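Local coordinates for hypothetical conserved protein (Geobacillus kaustophilus, PDB 2QYH) that is of unknown function but is probably a magnesium-dependent phosphatase of the haloacid dehalogenase type, at residues Gly67-Phe72 against Leu77-Leu82; Glu85-Leu90 against Leu101-Ala106; His120-Ser125 against Asp172-Val177. One frame throughout, in Å; residues are numbered along the deposited sequence.

The three contacts run from the core domain into the cap. Interaction 1 is partly buried and bonded through the backbone, two hairpin strands at the edge of the main mixed sheet. Interactions 2 and 3 are buried and have no hydrogen bond between their segments; 2 is aliphatic and aromatic, 3 is carbon-to-carbon contact of serines and a valine. Each sets a helix on the antiparallel cap sheet: 85-90 on the side lined by Leu101 and Phe103, 120-125 on the side lined by Ser174 and Asp176. Leu82 links the first two, its CB lying 3.6 Å from CG2 of Val87. Interactions 2 and 3 meet where CD1 of Leu90 lies 3.9 Å from CG1 of Val177.

Interaction 1. Residues Gly67-Phe72 against Leu77-Leu82; sequences GQYVVF and LYKQPL
Val70 and Tyr78 pair through their backbones, antiparallel: Val70 N donates to Tyr78 O at 2.8 Å, almost straight. In return Val70 O takes two N-H groups, Leu77 N at 2.6 Å and Tyr78 N at 3.2 Å, so both residues face Val70 in a classic beta bulge. Past the next pair, Tyr69 with Lys79, Gln80 N closes the ladder on Gln68 O at 2.9 Å.

The apolar contacts are lighter. Tyr78 carries its CG anti to the backbone N (chi1 170°), which brings the ring edge past Val70, CD1 lying 4.1 Å from CG2 of Val70; Gly67 O lies at the same edge, close to the ring plane. At the other end CD1 of Leu77 rests on CB of Phe72 at 3.7 Å, while the Phe72 ring runs on to Met191 and Leu195 of helix 184-195.

Among polar side chains, the Tyr78 hydroxyl donates to OE1 of Gln80 at 3.0 Å and so steadies that amide alongside Gln68. With Tyr78 replaced by an alanine, OE1 of Gln80 would probably lose this donor and a gap would open beside CG2 of Val70.

Strand 69-72 also bonds to strand 62-64, so the hairpin extends the main sheet; the register is set directly by four backbone bonds, with Tyr78, Leu77 and Gln80 packing alongside.

Interaction 2. Residues Glu85-Leu90 against Leu101-Ala106; sequences EKVRAL and LVFMDA
Val87 reaches across from the helix with CG1, which touches CE1 of Phe103 at 4.1 Å. The valine methyl gets there because it sits anti to the backbone N (chi1 172°), and the two side chains cross at a slant. One turn further along the helix, Leu90 places CD2 4.3 Å from CD2 of Leu101, methyl against methyl. These two pairs make the whole contact, and all four residues are buried; both distances are those of ordinary van der Waals packing, without any polar component.

The spacing of the pairs follows from the secondary structure. Val87 and Leu90 are three residues apart and lie on one side of helix 84-96, while Leu101 and Phe103 are two apart and lie on one side of strand 101-104. The helix is laid over an antiparallel sheet, consistent with the alpha-plus-beta C2-type cap of Cof-like members of the haloacid dehalogenase superfamily, and it runs into the strand through a short connection.

Further out, other aromatic rings wall in the same layer. Phe165 touches both Val87 and Leu90, and Tyr138 meets the Phe103 ring with the planes at about 45° while also touching Val87. The backbone holds the outer frame: Leu90 N bonds to Lys86 O at 3.0 Å within the helix, and Phe103 pairs with Arg110 of the neighbouring strand. Among the side chains, a salt bridge from NH2 of Arg88 to OE1 of Glu139 ties the helix to helix 137-140.

Interaction 3. Residues His120-Ser125 against Asp172-Val177; sequences HVSMAS and DVSTDV
Ser122 and Ser174 meet directly, with no flat group of either segment taking part; the rings stand around the pair. Phe149 touches both serines, and Trp170 and His171 touch Ser122. Away from the junction, the His120 ring meets that of His130 with the planes at about 55°, and His120 also packs on Arg30 of the second subunit.

The touching itself is done by carbon. CB of Ser122 lies 3.7 Å from CB of Ser174, and on its other contact it comes to 4.0 Å from CG2 of Val173. The backbones are close, with CA of Ser122 6.4 Å from CA of Ser174, a separation that suits side chains as short as two serines.

Although both residues carry hydroxyls, these do not join. OG of Ser122 lies 4.1 Å from OG of Ser174, too far for a hydrogen bond. Instead, OG of Ser122 stands between its own backbone N and carbonyl carbon (chi1 69°) and turns back along the helix to bond with His118 O, one turn earlier. With OG bonded to His118 O, the closest approach to the strand is left to CB, and OG adds only a looser contact, 3.8 Å from CB of Ser174. The helix meanwhile keeps its own bonds, among them Ala124 N to His120 O at 2.8 Å.

Within the sheet, backbone bonds from Thr175 to Leu148 and from Asp176 to Val168 hold strand 174-179 between strands 145-148 and 165-171. Helix 117-124 thus covers one end of the antiparallel cap sheet, on the side turned away from helix 84-96, a layered helix-and-sheet build consistent with the C2-type cap of Cof-like haloacid dehalogenase relatives.

Interaction 1. Residues Gly67-Phe72 against Leu77-Leu82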
ATOM      1  N   GLY D  67     -17.794  -6.389  -5.833  1.00 25.13           N
ATOM      2  CA  GLY D  67     -18.149  -7.455  -6.748  1.00 25.13           C
ATOM      3  C   GLY D  67     -17.922  -7.250  -8.237  1.00 25.13           C
ATOM      4  O   GLY D  67     -18.022  -8.207  -8.997  1.00 25.13           O
ATOM      5  N   GLN D  68     -17.600  -6.035  -8.666  1.00 26.74           N
ATOM      6  CA  GLN D  68     -17.411  -5.771 -10.091  1.00 27.74           C
ATOM      7  C   GLN D  68     -16.065  -6.133 -10.707  1.00 26.74           C
ATOM      8  O   GLN D  68     -15.910  -6.058 -11.923  1.00 27.74           O
ATOM      9  CB  GLN D  68     -17.742  -4.310 -10.391  1.00 29.83           C
ATOM     10  CG  GLN D  68     -19.231  -4.089 -10.593  1.00 31.83           C
ATOM     11  CD  GLN D  68     -20.055  -4.683  -9.473  1.00 33.83           C
ATOM     12  OE1 GLN D  68     -20.130  -4.126  -8.382  1.00 33.83           O
ATOM     13  NE2 GLN D  68     -20.664  -5.828  -9.731  1.00 33.83           N
ATOM     14  N   TYR D  69     -15.106  -6.530  -9.876  1.00 21.49           N
ATOM     15  CA  TYR D  69     -13.776  -6.916 -10.345  1.00 21.49           C
ATOM     16  C   TYR D  69     -13.249  -7.996  -9.399  1.00 21.49           C
ATOM     17  O   TYR D  69     -12.885  -7.709  -8.260  1.00 20.49           O
ATOM     18  CB  TYR D  69     -12.839  -5.711 -10.336  1.00 27.73           C
ATOM     19  CG  TYR D  69     -11.529  -5.944 -11.045  1.00 27.73           C
ATOM     20  CD1 TYR D  69     -11.472  -6.055 -12.436  1.00 28.73           C
ATOM     21  CD2 TYR D  69     -10.345  -6.050 -10.329  1.00 26.73           C
ATOM     22  CE1 TYR D  69     -10.256  -6.269 -13.096  1.00 29.73           C
ATOM     23  CE2 TYR D  69      -9.129  -6.264 -10.971  1.00 27.73           C
ATOM     24  CZ  TYR D  69      -9.088  -6.373 -12.351  1.00 28.73           C
ATOM     25  OH  TYR D  69      -7.874  -6.589 -12.969  1.00 30.73           O
ATOM     26  N   VAL D  70     -13.221  -9.235  -9.882  1.00 23.53           N
ATOM     27  CA  VAL D  70     -12.794 -10.370  -9.077  1.00 23.53           C
ATOM     28  C   VAL D  70     -11.562 -11.055  -9.643  1.00 23.53           C
ATOM     29  O   VAL D  70     -11.548 -11.468 -10.800  1.00 23.53           O
ATOM     30  CB  VAL D  70     -13.933 -11.395  -8.984  1.00 22.54           C
ATOM     31  CG1 VAL D  70     -13.558 -12.524  -8.023  1.00 21.54           C
ATOM     32  CG2 VAL D  70     -15.215 -10.692  -8.551  1.00 20.54           C
ATOM     33  N   VAL D  71     -10.534 -11.197  -8.815  1.00 25.83           N
ATOM     34  CA  VAL D  71      -9.285 -11.814  -9.245  1.00 25.83           C
ATOM     35  C   VAL D  71      -8.966 -13.097  -8.477  1.00 26.83           C
ATOM     36  O   VAL D  71      -9.157 -13.166  -7.266  1.00 26.83           O
ATOM     37  CB  VAL D  71      -8.097 -10.829  -9.050  1.00 19.71           C
ATOM     38  CG1 VAL D  71      -6.799 -11.481  -9.501  1.00 18.71           C
ATOM     39  CG2 VAL D  71      -8.352  -9.539  -9.808  1.00 19.71           C
ATOM     40  N   PHE D  72      -8.473 -14.110  -9.183  1.00 30.19           N
ATOM     41  CA  PHE D  72      -8.096 -15.373  -8.543  1.00 30.19           C
ATOM     42  C   PHE D  72      -6.638 -15.721  -8.860  1.00 30.19           C
ATOM     43  O   PHE D  72      -6.265 -15.864 -10.020  1.00 30.19           O
ATOM     44  CB  PHE D  72      -8.997 -16.519  -9.009  1.00 19.65           C
ATOM     45  CG  PHE D  72      -8.587 -17.852  -8.471  1.00 20.65           C
ATOM     46  CD1 PHE D  72      -8.668 -18.118  -7.109  1.00 20.65           C
ATOM     47  CD2 PHE D  72      -8.070 -18.824  -9.315  1.00 19.65           C
ATOM     48  CE1 PHE D  72      -8.235 -19.340  -6.593  1.00 21.65           C
ATOM     49  CE2 PHE D  72      -7.634 -20.048  -8.808  1.00 20.65           C
ATOM     50  CZ  PHE D  72      -7.717 -20.307  -7.445  1.00 19.65           C
ATOM     51  N   LEU D  77     -10.980 -13.053 -12.828  1.00 29.74           N
ATOM     52  CA  LEU D  77     -11.906 -14.172 -12.899  1.00 29.74           C
ATOM     53  C   LEU D  77     -13.264 -13.720 -13.393  1.00 29.74           C
ATOM     54  O   LEU D  77     -13.982 -14.468 -14.051  1.00 29.74           O
ATOM     55  CB  LEU D  77     -12.061 -14.799 -11.512  1.00 30.67           C
ATOM     56  CG  LEU D  77     -12.741 -16.162 -11.507  1.00 32.67           C
ATOM     57  CD1 LEU D  77     -11.687 -17.218 -11.451  1.00 32.67           C
ATOM     58  CD2 LEU D  77     -13.665 -16.289 -10.314  1.00 34.67           C
ATOM     59  N   TYR D  78     -13.612 -12.486 -13.061  1.00 31.52           N
ATOM     60  CA  TYR D  78     -14.887 -11.918 -13.455  1.00 32.52           C
ATOM     61  C   TYR D  78     -14.815 -10.405 -13.383  1.00 33.52           C
ATOM     62  O   TYR D  78     -14.217  -9.852 -12.462  1.00 33.52           O
ATOM     63  CB  TYR D  78     -15.991 -12.434 -12.525  1.00 24.51           C
ATOM     64  CG  TYR D  78     -17.312 -11.722 -12.679  1.00 23.51           C
ATOM     65  CD1 TYR D  78     -17.614 -10.590 -11.926  1.00 20.51           C
ATOM     66  CD2 TYR D  78     -18.235 -12.142 -13.634  1.00 23.51           C
ATOM     67  CE1 TYR D  78     -18.801  -9.895 -12.129  1.00 22.51           C
ATOM     68  CE2 TYR D  78     -19.419 -11.453 -13.846  1.00 22.51           C
ATOM     69  CZ  TYR D  78     -19.699 -10.333 -13.098  1.00 23.51           C
ATOM     70  OH  TYR D  78     -20.871  -9.642 -13.345  1.00 25.51           O
ATOM     71  N   LYS D  79     -15.399  -9.731 -14.362  1.00 41.71           N
ATOM     72  CA  LYS D  79     -15.402  -8.279 -14.345  1.00 43.71           C
ATOM     73  C   LYS D  79     -16.629  -7.706 -15.027  1.00 43.71           C
ATOM     74  O   LYS D  79     -16.979  -8.083 -16.140  1.00 44.71           O
ATOM     75  CB  LYS D  79     -14.119  -7.713 -14.960  1.00 29.20           C
ATOM     76  CG  LYS D  79     -13.715  -8.281 -16.293  1.00 30.20           C
ATOM     77  CD  LYS D  79     -12.402  -7.663 -16.744  1.00 33.20           C
ATOM     78  CE  LYS D  79     -11.885  -8.311 -18.023  1.00 36.20           C
ATOM     79  NZ  LYS D  79     -12.876  -8.185 -19.129  1.00 39.20           N
ATOM     80  N   GLN D  80     -17.286  -6.794 -14.323  1.00 39.01           N
ATOM     81  CA  GLN D  80     -18.491  -6.148 -14.804  1.00 40.01           C
ATOM     82  C   GLN D  80     -18.320  -4.624 -14.797  1.00 40.01           C
ATOM     83  O   GLN D  80     -18.531  -3.970 -13.777  1.00 40.01           O
ATOM     84  CB  GLN D  80     -19.663  -6.540 -13.908  1.00 52.15           C
ATOM     85  CG  GLN D  80     -21.023  -6.085 -14.389  1.00 55.15           C
ATOM     86  CD  GLN D  80     -22.060  -6.107 -13.274  1.00 58.15           C
ATOM     87  OE1 GLN D  80     -22.121  -7.050 -12.476  1.00 60.15           O
ATOM     88  NE2 GLN D  80     -22.887  -5.066 -13.217  1.00 57.15           N
ATOM     89  N   PRO D  81     -17.911  -4.046 -15.934  1.00 35.39           N
ATOM     90  CA  PRO D  81     -17.730  -2.595 -16.018  1.00 35.39           C
ATOM     91  C   PRO D  81     -19.086  -1.915 -15.930  1.00 36.39           C
ATOM     92  O   PRO D  81     -20.122  -2.546 -16.160  1.00 36.39           O
ATOM     93  CB  PRO D  81     -17.123  -2.392 -17.406  1.00 25.99           C
ATOM     94  CG  PRO D  81     -16.469  -3.693 -17.709  1.00 25.99           C
ATOM     95  CD  PRO D  81     -17.438  -4.706 -17.163  1.00 25.99           C
ATOM     96  N   LEU D  82     -19.076  -0.634 -15.587  1.00 35.40           N
ATOM     97  CA  LEU D  82     -20.299   0.154 -15.528  1.00 36.40           C
ATOM     98  C   LEU D  82     -20.666   0.408 -16.992  1.00 38.40           C
ATOM     99  O   LEU D  82     -19.774   0.526 -17.836  1.00 38.40           O
ATOM    100  CB  LEU D  82     -20.022   1.481 -14.825  1.00 34.99           C
ATOM    101  CG  LEU D  82     -20.553   1.720 -13.411  1.00 33.99           C
ATOM    102  CD1 LEU D  82     -20.614   0.424 -12.604  1.00 32.99           C
ATOM    103  CD2 LEU D  82     -19.657   2.758 -12.737  1.00 32.99           C
TER

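Interaction 2. Residues Glu85-Leu90 against Leu101-Ala106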
ATOM      1  N   GLU D  85     -22.565   3.961 -21.582  1.00 59.92           N
ATOM      2  CA  GLU D  85     -23.693   4.789 -21.991  1.00 60.92           C
ATOM      3  C   GLU D  85     -24.239   5.562 -20.789  1.00 60.92           C
ATOM      4  O   GLU D  85     -24.340   6.792 -20.810  1.00 60.92           O
ATOM      5  CB  GLU D  85     -24.792   3.893 -22.564  1.00100.97           C
ATOM      6  CG  GLU D  85     -26.076   4.603 -22.940  1.00100.97           C
ATOM      7  CD  GLU D  85     -27.274   3.675 -22.888  1.00100.97           C
ATOM      8  OE1 GLU D  85     -27.181   2.553 -23.431  1.00100.97           O
ATOM      9  OE2 GLU D  85     -28.308   4.068 -22.304  1.00100.97           O
ATOM     10  N   LYS D  86     -24.588   4.824 -19.741  1.00 53.55           N
ATOM     11  CA  LYS D  86     -25.135   5.419 -18.533  1.00 53.55           C
ATOM     12  C   LYS D  86     -24.121   6.254 -17.761  1.00 53.55           C
ATOM     13  O   LYS D  86     -24.492   7.230 -17.106  1.00 53.55           O
ATOM     14  CB  LYS D  86     -25.726   4.328 -17.642  1.00 55.20           C
ATOM     15  CG  LYS D  86     -26.958   3.660 -18.246  1.00 55.20           C
ATOM     16  CD  LYS D  86     -28.069   4.675 -18.484  1.00 56.20           C
ATOM     17  CE  LYS D  86     -29.253   4.072 -19.228  1.00 57.20           C
ATOM     18  NZ  LYS D  86     -30.306   5.092 -19.517  1.00 57.20           N
ATOM     19  N   VAL D  87     -22.848   5.877 -17.832  1.00 57.87           N
ATOM     20  CA  VAL D  87     -21.811   6.640 -17.147  1.00 57.87           C
ATOM     21  C   VAL D  87     -21.755   8.038 -17.769  1.00 57.87           C
ATOM     22  O   VAL D  87     -21.654   9.040 -17.059  1.00 57.87           O
ATOM     23  CB  VAL D  87     -20.414   5.963 -17.267  1.00 42.08           C
ATOM     24  CG1 VAL D  87     -19.339   6.877 -16.713  1.00 41.08           C
ATOM     25  CG2 VAL D  87     -20.405   4.646 -16.497  1.00 42.08           C
ATOM     26  N   ARG D  88     -21.836   8.100 -19.098  1.00 53.08           N
ATOM     27  CA  ARG D  88     -21.805   9.376 -19.808  1.00 53.08           C
ATOM     28  C   ARG D  88     -22.980  10.277 -19.421  1.00 53.08           C
ATOM     29  O   ARG D  88     -22.790  11.464 -19.161  1.00 53.08           O
ATOM     30  CB  ARG D  88     -21.818   9.147 -21.318  1.00 55.42           C
ATOM     31  CG  ARG D  88     -21.645  10.423 -22.112  1.00 55.42           C
ATOM     32  CD  ARG D  88     -21.696  10.179 -23.610  1.00 57.42           C
ATOM     33  NE  ARG D  88     -20.755   9.146 -24.034  1.00 59.42           N
ATOM     34  CZ  ARG D  88     -21.108   7.902 -24.349  1.00 60.42           C
ATOM     35  NH1 ARG D  88     -22.386   7.538 -24.288  1.00 60.42           N
ATOM     36  NH2 ARG D  88     -20.185   7.020 -24.723  1.00 60.42           N
ATOM     37  N   ALA D  89     -24.187   9.715 -19.384  1.00 50.18           N
ATOM     38  CA  ALA D  89     -25.382  10.480 -19.017  1.00 50.18           C
ATOM     39  C   ALA D  89     -25.273  11.042 -17.601  1.00 51.18           C
ATOM     40  O   ALA D  89     -25.530  12.225 -17.370  1.00 51.18           O
ATOM     41  CB  ALA D  89     -26.635   9.599 -19.129  1.00 20.63           C
ATOM     42  N   LEU D  90     -24.895  10.182 -16.657  1.00 47.37           N
ATOM     43  CA  LEU D  90     -24.749  10.578 -15.262  1.00 47.37           C
ATOM     44  C   LEU D  90     -23.747  11.725 -15.129  1.00 48.37           C
ATOM     45  O   LEU D  90     -23.963  12.658 -14.358  1.00 47.37           O
ATOM     46  CB  LEU D  90     -24.272   9.389 -14.423  1.00 63.19           C
ATOM     47  CG  LEU D  90     -24.753   9.308 -12.969  1.00 63.19           C
ATOM     48  CD1 LEU D  90     -24.040   8.167 -12.269  1.00 63.19           C
ATOM     49  CD2 LEU D  90     -24.492  10.611 -12.243  1.00 63.19           C
ATOM     50  N   LEU D 101     -17.611  13.887 -10.555  1.00 42.74           N
ATOM     51  CA  LEU D 101     -17.520  12.452 -10.333  1.00 41.74           C
ATOM     52  C   LEU D 101     -16.068  12.049 -10.416  1.00 40.74           C
ATOM     53  O   LEU D 101     -15.224  12.807 -10.890  1.00 40.74           O
ATOM     54  CB  LEU D 101     -18.278  11.660 -11.397  1.00 59.85           C
ATOM     55  CG  LEU D 101     -19.796  11.707 -11.474  1.00 59.85           C
ATOM     56  CD1 LEU D 101     -20.264  13.110 -11.819  1.00 58.85           C
ATOM     57  CD2 LEU D 101     -20.239  10.723 -12.537  1.00 59.85           C
ATOM     58  N   VAL D 102     -15.781  10.848  -9.937  1.00 45.80           N
ATOM     59  CA  VAL D 102     -14.440  10.305 -10.016  1.00 43.80           C
ATOM     60  C   VAL D 102     -14.643   8.924 -10.610  1.00 42.80           C
ATOM     61  O   VAL D 102     -15.484   8.160 -10.138  1.00 42.80           O
ATOM     62  CB  VAL D 102     -13.760  10.217  -8.628  1.00 39.44           C
ATOM     63  CG1 VAL D 102     -12.564   9.274  -8.683  1.00 38.44           C
ATOM     64  CG2 VAL D 102     -13.290  11.610  -8.202  1.00 38.44           C
ATOM     65  N   PHE D 103     -13.902   8.639 -11.676  1.00 37.38           N
ATOM     66  CA  PHE D 103     -13.980   7.356 -12.368  1.00 37.38           C
ATOM     67  C   PHE D 103     -12.869   6.445 -11.869  1.00 35.38           C
ATOM     68  O   PHE D 103     -11.704   6.841 -11.838  1.00 36.38           O
ATOM     69  CB  PHE D 103     -13.842   7.575 -13.870  1.00 48.18           C
ATOM     70  CG  PHE D 103     -14.704   8.676 -14.386  1.00 50.18           C
ATOM     71  CD1 PHE D 103     -16.089   8.553 -14.378  1.00 52.18           C
ATOM     72  CD2 PHE D 103     -14.134   9.863 -14.839  1.00 51.18           C
ATOM     73  CE1 PHE D 103     -16.901   9.604 -14.811  1.00 53.18           C
ATOM     74  CE2 PHE D 103     -14.932  10.920 -15.274  1.00 51.18           C
ATOM     75  CZ  PHE D 103     -16.321  10.790 -15.259  1.00 52.18           C
HETATM   76  N   MSE D 104     -13.242   5.224 -11.490  1.00 30.03           N
HETATM   77  CA  MSE D 104     -12.302   4.239 -10.957  1.00 30.03           C
HETATM   78  C   MSE D 104     -12.212   2.933 -11.742  1.00 30.03           C
HETATM   79  O   MSE D 104     -13.230   2.348 -12.120  1.00 37.49           O
HETATM   80  CB  MSE D 104     -12.692   3.884  -9.529  1.00 57.34           C
HETATM   81  CG  MSE D 104     -12.894   5.056  -8.615  1.00 57.34           C
HETATM   82 SE   MSE D 104     -13.837   4.496  -7.024  1.00 57.34          SE
HETATM   83  CE  MSE D 104     -12.421   3.517  -6.148  1.00 57.34           C
ATOM     84  N   ASP D 105     -10.987   2.483 -12.000  1.00 27.34           N
ATOM     85  CA  ASP D 105     -10.787   1.199 -12.656  1.00 28.34           C
ATOM     86  C   ASP D 105      -9.817   0.437 -11.759  1.00 28.34           C
ATOM     87  O   ASP D 105      -9.548   0.874 -10.646  1.00 28.34           O
ATOM     88  CB  ASP D 105     -10.270   1.345 -14.101  1.00 41.24           C
ATOM     89  CG  ASP D 105      -8.865   1.898 -14.192  1.00 42.24           C
ATOM     90  OD1 ASP D 105      -8.197   2.086 -13.154  1.00 43.24           O
ATOM     91  OD2 ASP D 105      -8.426   2.137 -15.338  1.00 43.24           O
ATOM     92  N   ALA D 106      -9.293  -0.688 -12.217  1.00 30.54           N
ATOM     93  CA  ALA D 106      -8.402  -1.472 -11.379  1.00 31.54           C
ATOM     94  C   ALA D 106      -7.039  -0.845 -11.077  1.00 32.54           C
ATOM     95  O   ALA D 106      -6.459  -1.101 -10.015  1.00 32.54           O
ATOM     96  CB  ALA D 106      -8.218  -2.849 -11.987  1.00 28.32           C
TER

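Interaction 3. Residues His120-Ser125 against Asp172-Val177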
ATOM      1  N   HIS D 120     -11.407  16.933  -2.600  1.00 49.33           N
ATOM      2  CA  HIS D 120     -10.305  17.063  -1.642  1.00 48.33           C
ATOM      3  C   HIS D 120     -10.677  16.475  -0.279  1.00 48.33           C
ATOM      4  O   HIS D 120     -10.019  15.561   0.210  1.00 48.33           O
ATOM      5  CB  HIS D 120      -9.890  18.539  -1.448  1.00 43.31           C
ATOM      6  CG  HIS D 120      -9.141  19.139  -2.604  1.00 44.31           C
ATOM      7  ND1 HIS D 120      -7.842  18.798  -2.919  1.00 43.31           N
ATOM      8  CD2 HIS D 120      -9.506  20.087  -3.501  1.00 44.31           C
ATOM      9  CE1 HIS D 120      -7.440  19.509  -3.960  1.00 44.31           C
ATOM     10  NE2 HIS D 120      -8.431  20.299  -4.332  1.00 44.31           N
ATOM     11  N   VAL D 121     -11.744  16.990   0.317  1.00 43.82           N
ATOM     12  CA  VAL D 121     -12.191  16.557   1.636  1.00 43.82           C
ATOM     13  C   VAL D 121     -12.581  15.091   1.783  1.00 42.82           C
ATOM     14  O   VAL D 121     -12.038  14.375   2.640  1.00 43.82           O
ATOM     15  CB  VAL D 121     -13.375  17.424   2.106  1.00 52.47           C
ATOM     16  CG1 VAL D 121     -14.055  16.799   3.302  1.00 52.47           C
ATOM     17  CG2 VAL D 121     -12.872  18.808   2.457  1.00 53.47           C
ATOM     18  N   SER D 122     -13.533  14.646   0.971  1.00 48.53           N
ATOM     19  CA  SER D 122     -13.995  13.266   1.045  1.00 47.53           C
ATOM     20  C   SER D 122     -12.877  12.277   0.735  1.00 47.53           C
ATOM     21  O   SER D 122     -12.830  11.186   1.298  1.00 47.53           O
ATOM     22  CB  SER D 122     -15.150  13.044   0.074  1.00 38.68           C
ATOM     23  OG  SER D 122     -14.691  13.118  -1.264  1.00 38.68           O
HETATM   24  N   MSE D 123     -11.977  12.662  -0.165  1.00 34.94           N
HETATM   25  CA  MSE D 123     -10.864  11.798  -0.549  1.00 34.94           C
HETATM   26  C   MSE D 123      -9.688  11.811   0.434  1.00 34.94           C
HETATM   27  O   MSE D 123      -8.966  10.821   0.567  1.00 52.20           O
HETATM   28  CB  MSE D 123     -10.358  12.180  -1.938  1.00 67.65           C
HETATM   29  CG  MSE D 123     -11.384  12.030  -3.041  1.00 67.65           C
HETATM   30 SE   MSE D 123     -11.856  10.201  -3.500  1.00 67.65          SE
HETATM   31  CE  MSE D 123     -10.488   9.226  -2.563  1.00 67.65           C
ATOM     32  N   ALA D 124      -9.485  12.934   1.106  1.00 46.37           N
ATOM     33  CA  ALA D 124      -8.401  13.026   2.060  1.00 45.37           C
ATOM     34  C   ALA D 124      -8.743  12.087   3.208  1.00 45.37           C
ATOM     35  O   ALA D 124      -7.857  11.534   3.867  1.00 46.37           O
ATOM     36  CB  ALA D 124      -8.268  14.449   2.558  1.00 34.36           C
ATOM     37  N   SER D 125     -10.040  11.903   3.435  1.00 37.70           N
ATOM     38  CA  SER D 125     -10.485  11.026   4.505  1.00 37.70           C
ATOM     39  C   SER D 125     -10.168   9.566   4.185  1.00 37.70           C
ATOM     40  O   SER D 125     -10.081   8.730   5.087  1.00 37.70           O
ATOM     41  CB  SER D 125     -11.985  11.208   4.761  1.00 46.36           C
ATOM     42  OG  SER D 125     -12.762  10.774   3.665  1.00 47.36           O
ATOM     43  N   ASP D 172     -20.291  12.853   3.726  1.00 53.85           N
ATOM     44  CA  ASP D 172     -21.230  13.966   3.617  1.00 52.85           C
ATOM     45  C   ASP D 172     -21.329  14.509   2.208  1.00 52.85           C
ATOM     46  O   ASP D 172     -22.397  14.939   1.780  1.00 52.85           O
ATOM     47  CB  ASP D 172     -20.822  15.118   4.533  1.00 68.21           C
ATOM     48  CG  ASP D 172     -21.267  14.902   5.957  1.00 69.21           C
ATOM     49  OD1 ASP D 172     -20.918  15.720   6.827  1.00 71.21           O
ATOM     50  OD2 ASP D 172     -21.975  13.904   6.198  1.00 70.21           O
ATOM     51  N   VAL D 173     -20.220  14.497   1.482  1.00 45.33           N
ATOM     52  CA  VAL D 173     -20.236  15.040   0.134  1.00 44.33           C
ATOM     53  C   VAL D 173     -19.851  14.077  -0.980  1.00 44.33           C
ATOM     54  O   VAL D 173     -19.491  14.509  -2.078  1.00 44.33           O
ATOM     55  CB  VAL D 173     -19.324  16.287   0.040  1.00 36.84           C
ATOM     56  CG1 VAL D 173     -19.823  17.371   0.986  1.00 36.84           C
ATOM     57  CG2 VAL D 173     -17.896  15.913   0.376  1.00 35.84           C
ATOM     58  N   SER D 174     -19.934  12.778  -0.715  1.00 49.96           N
ATOM     59  CA  SER D 174     -19.584  11.793  -1.732  1.00 48.96           C
ATOM     60  C   SER D 174     -20.315  10.472  -1.528  1.00 47.96           C
ATOM     61  O   SER D 174     -20.432   9.978  -0.406  1.00 47.96           O
ATOM     62  CB  SER D 174     -18.074  11.541  -1.726  1.00 48.84           C
ATOM     63  OG  SER D 174     -17.685  10.696  -2.795  1.00 48.84           O
ATOM     64  N   THR D 175     -20.799   9.899  -2.623  1.00 37.48           N
ATOM     65  CA  THR D 175     -21.509   8.628  -2.562  1.00 37.48           C
ATOM     66  C   THR D 175     -20.984   7.705  -3.661  1.00 36.48           C
ATOM     67  O   THR D 175     -20.597   8.173  -4.732  1.00 36.48           O
ATOM     68  CB  THR D 175     -23.022   8.837  -2.752  1.00 36.42           C
ATOM     69  OG1 THR D 175     -23.696   7.579  -2.631  1.00 36.42           O
ATOM     70  CG2 THR D 175     -23.310   9.436  -4.125  1.00 34.42           C
ATOM     71  N   ASP D 176     -20.968   6.400  -3.393  1.00 38.36           N
ATOM     72  CA  ASP D 176     -20.484   5.424  -4.372  1.00 38.36           C
ATOM     73  C   ASP D 176     -21.506   5.143  -5.448  1.00 38.36           C
ATOM     74  O   ASP D 176     -22.710   5.152  -5.197  1.00 38.36           O
ATOM     75  CB  ASP D 176     -20.137   4.086  -3.715  1.00 43.31           C
ATOM     76  CG  ASP D 176     -18.922   4.164  -2.836  1.00 44.31           C
ATOM     77  OD1 ASP D 176     -17.894   4.714  -3.284  1.00 47.31           O
ATOM     78  OD2 ASP D 176     -18.995   3.663  -1.696  1.00 46.31           O
ATOM     79  N   VAL D 177     -21.013   4.869  -6.646  1.00 35.82           N
ATOM     80  CA  VAL D 177     -21.874   4.555  -7.772  1.00 35.82           C
ATOM     81  C   VAL D 177     -21.542   3.141  -8.256  1.00 35.82           C
ATOM     82  O   VAL D 177     -20.508   2.918  -8.885  1.00 35.82           O
ATOM     83  CB  VAL D 177     -21.660   5.566  -8.926  1.00 29.81           C
ATOM     84  CG1 VAL D 177     -22.596   5.247 -10.086  1.00 29.81           C
ATOM     85  CG2 VAL D 177     -21.889   6.976  -8.426  1.00 29.81           C
TER